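PDB 5K7F: transcriptional regulator, TetR family from Myxococcus xanthus, which probably binds regulatory DNA as a TetR-type repressor in the control of alternative isovaleryl coenzyme A biosynthesis. Local coordinates for residues 37-42 with 58-63. Residues are numbered along the deposited sequence; the frame is centred on the assembly and turned at random.
Sequences TSMQEI and QNKEQL
In Met39 and Lys60 alike CG stands opposite the carbonyl carbon, beside the residue's own backbone N (chi1 -63° and -76°), and from there the two chains slide past each other in opposite directions. This is the DNA-binding domain of a TetR-family regulator: helix 39-45, which opens the predicted helix-turn-helix, meets the first turn of helix 60-83, the helix that follows the motif. Met39 bends at both later torsions and lays its sulfur across the start of that turn, with SD 3.9 Å from Lys60 CG and 4.1 Å from Leu63 CD2. Deeper in, Ile42 and Leu63 come tip to tip, and the 3.3 Å between Ile42 CD1 and Leu63 CD2 is tighter than ordinary van der Waals contact. Leu28 and Leu53 also touch Ile42, while Ala25 and Ile57 touch Leu63, making the pair part of the core of the domain. Lys60 runs on beyond the methionine, turning at chi3, until NZ makes a weak hydrogen bond of 2.9 Å to Thr37 O; the same ammonium bonds to Tyr34 O and makes a cation-pi contact with the Tyr34 ring. Cut back to an alanine here, the chain loses its ammonium and its CG, which would probably leave the Thr37 and Tyr34 carbonyls without this donor, the Tyr34 ring without its cation and the Met39 sulfur less closely packed. Each helix start is capped by the side chain of the residue just before it, Ser38 or Asn59. Ser38 and Glu41 form a capping box. At the other start, Gln62 N points almost straight at Asn59 OD1, 2.8 Å away with an N-H...O angle of 176°.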
loop_
_atom_site.group_PDB
_atom_site.type_symbol
_atom_site.label_atom_id
_atom_site.label_comp_id
_atom_site.label_asym_id
_atom_site.label_seq_id
_atom_site.Cartn_x
_atom_site.Cartn_y
_atom_site.Cartn_z
ATOM N N THR A 37 5.702 18.891 11.532
ATOM C CA THR A 37 4.733 19.930 11.220
ATOM C C THR A 37 4.043 20.460 12.474
ATOM O O THR A 37 3.499 19.687 13.268
ATOM C CB THR A 37 3.683 19.385 10.260
ATOM O OG1 THR A 37 4.315 18.984 9.033
ATOM C CG2 THR A 37 2.630 20.457 9.972
ATOM N N SER A 38 3.989 21.780 12.596
ATOM C CA SER A 38 3.394 22.431 13.752
ATOM C C SER A 38 2.117 23.190 13.388
ATOM O O SER A 38 1.867 23.549 12.229
ATOM C CB SER A 38 4.400 23.394 14.386
ATOM O OG SER A 38 4.428 24.618 13.656
ATOM N N MET A 39 1.303 23.444 14.417
ATOM C CA MET A 39 0.071 24.177 14.203
ATOM C C MET A 39 0.367 25.586 13.719
ATOM O O MET A 39 -0.366 26.123 12.892
ATOM C CB MET A 39 -0.751 24.178 15.495
ATOM C CG MET A 39 -1.201 22.781 15.938
ATOM S SD MET A 39 -2.263 21.867 14.753
ATOM C CE MET A 39 -3.718 22.880 14.641
ATOM N N GLN A 40 1.479 26.175 14.178
ATOM C CA GLN A 40 1.874 27.486 13.683
ATOM C C GLN A 40 2.215 27.424 12.198
ATOM O O GLN A 40 1.770 28.270 11.415
ATOM C CB GLN A 40 3.042 28.012 14.524
ATOM C CG GLN A 40 3.826 29.183 13.962
ATOM C CD GLN A 40 4.957 29.610 14.908
ATOM O OE1 GLN A 40 4.710 29.983 16.057
ATOM N NE2 GLN A 40 6.196 29.536 14.431
ATOM N N GLU A 41 2.947 26.397 11.777
ATOM C CA GLU A 41 3.252 26.253 10.349
ATOM C C GLU A 41 1.989 26.031 9.530
ATOM O O GLU A 41 1.862 26.543 8.409
ATOM C CB GLU A 41 4.225 25.089 10.142
ATOM C CG GLU A 41 5.577 25.285 10.821
ATOM C CD GLU A 41 6.521 24.119 10.633
ATOM O OE1 GLU A 41 6.072 22.956 10.679
ATOM O OE2 GLU A 41 7.721 24.383 10.431
ATOM N N ILE A 42 1.037 25.268 10.068
ATOM C CA ILE A 42 -0.220 25.071 9.360
ATOM C C ILE A 42 -0.972 26.371 9.229
ATOM O O ILE A 42 -1.526 26.670 8.168
ATOM C CB ILE A 42 -1.085 24.015 10.054
ATOM C CG1 ILE A 42 -0.385 22.674 10.015
ATOM C CG2 ILE A 42 -2.478 23.971 9.375
ATOM C CD1 ILE A 42 -1.022 21.719 10.908
ATOM N N GLN A 58 -7.708 22.694 17.535
ATOM C CA GLN A 58 -6.943 23.190 18.682
ATOM C C GLN A 58 -5.624 22.453 18.976
ATOM O O GLN A 58 -4.774 23.006 19.690
ATOM C CB GLN A 58 -7.835 23.146 19.930
ATOM C CG GLN A 58 -9.182 23.895 19.801
ATOM C CD GLN A 58 -10.063 23.673 21.025
ATOM O OE1 GLN A 58 -9.754 22.827 21.879
ATOM N NE2 GLN A 58 -11.163 24.417 21.118
ATOM N N ASN A 59 -5.408 21.236 18.478
ATOM C CA ASN A 59 -4.138 20.562 18.694
ATOM C C ASN A 59 -3.930 19.540 17.587
ATOM O O ASN A 59 -4.791 19.352 16.719
ATOM C CB ASN A 59 -4.058 19.886 20.071
ATOM C CG ASN A 59 -5.212 18.922 20.328
ATOM O OD1 ASN A 59 -5.386 17.933 19.617
ATOM N ND2 ASN A 59 -5.998 19.204 21.359
ATOM N N LYS A 60 -2.778 18.854 17.641
ATOM C CA LYS A 60 -2.390 17.992 16.533
ATOM C C LYS A 60 -3.189 16.696 16.534
ATOM O O LYS A 60 -3.521 16.181 15.465
ATOM C CB LYS A 60 -0.890 17.710 16.574
ATOM C CG LYS A 60 -0.054 18.901 16.084
ATOM C CD LYS A 60 1.449 18.659 16.243
ATOM C CE LYS A 60 2.010 17.796 15.130
ATOM N NZ LYS A 60 3.482 17.586 15.297
ATOM N N GLU A 61 -3.512 16.160 17.716
ATOM C CA GLU A 61 -4.390 14.995 17.797
ATOM C C GLU A 61 -5.723 15.272 17.111
ATOM O O GLU A 61 -6.192 14.482 16.283
ATOM C CB GLU A 61 -4.613 14.608 19.264
ATOM N N GLN A 62 -6.366 16.370 17.478
ATOM C CA GLN A 62 -7.618 16.752 16.834
ATOM C C GLN A 62 -7.450 16.858 15.320
ATOM O O GLN A 62 -8.295 16.375 14.562
ATOM C CB GLN A 62 -8.107 18.082 17.396
ATOM C CG GLN A 62 -8.510 18.067 18.865
ATOM C CD GLN A 62 -9.131 19.383 19.281
ATOM O OE1 GLN A 62 -9.535 20.175 18.429
ATOM N NE2 GLN A 62 -9.227 19.623 20.588
ATOM N N LEU A 63 -6.368 17.486 14.873
ATOM C CA LEU A 63 -6.146 17.662 13.438
ATOM C C LEU A 63 -6.087 16.322 12.718
ATOM O O LEU A 63 -6.670 16.150 11.640
ATOM C CB LEU A 63 -4.843 18.428 13.206
ATOM C CG LEU A 63 -4.421 18.601 11.741
ATOM C CD1 LEU A 63 -5.407 19.458 10.925
ATOM C CD2 LEU A 63 -3.026 19.185 11.690
#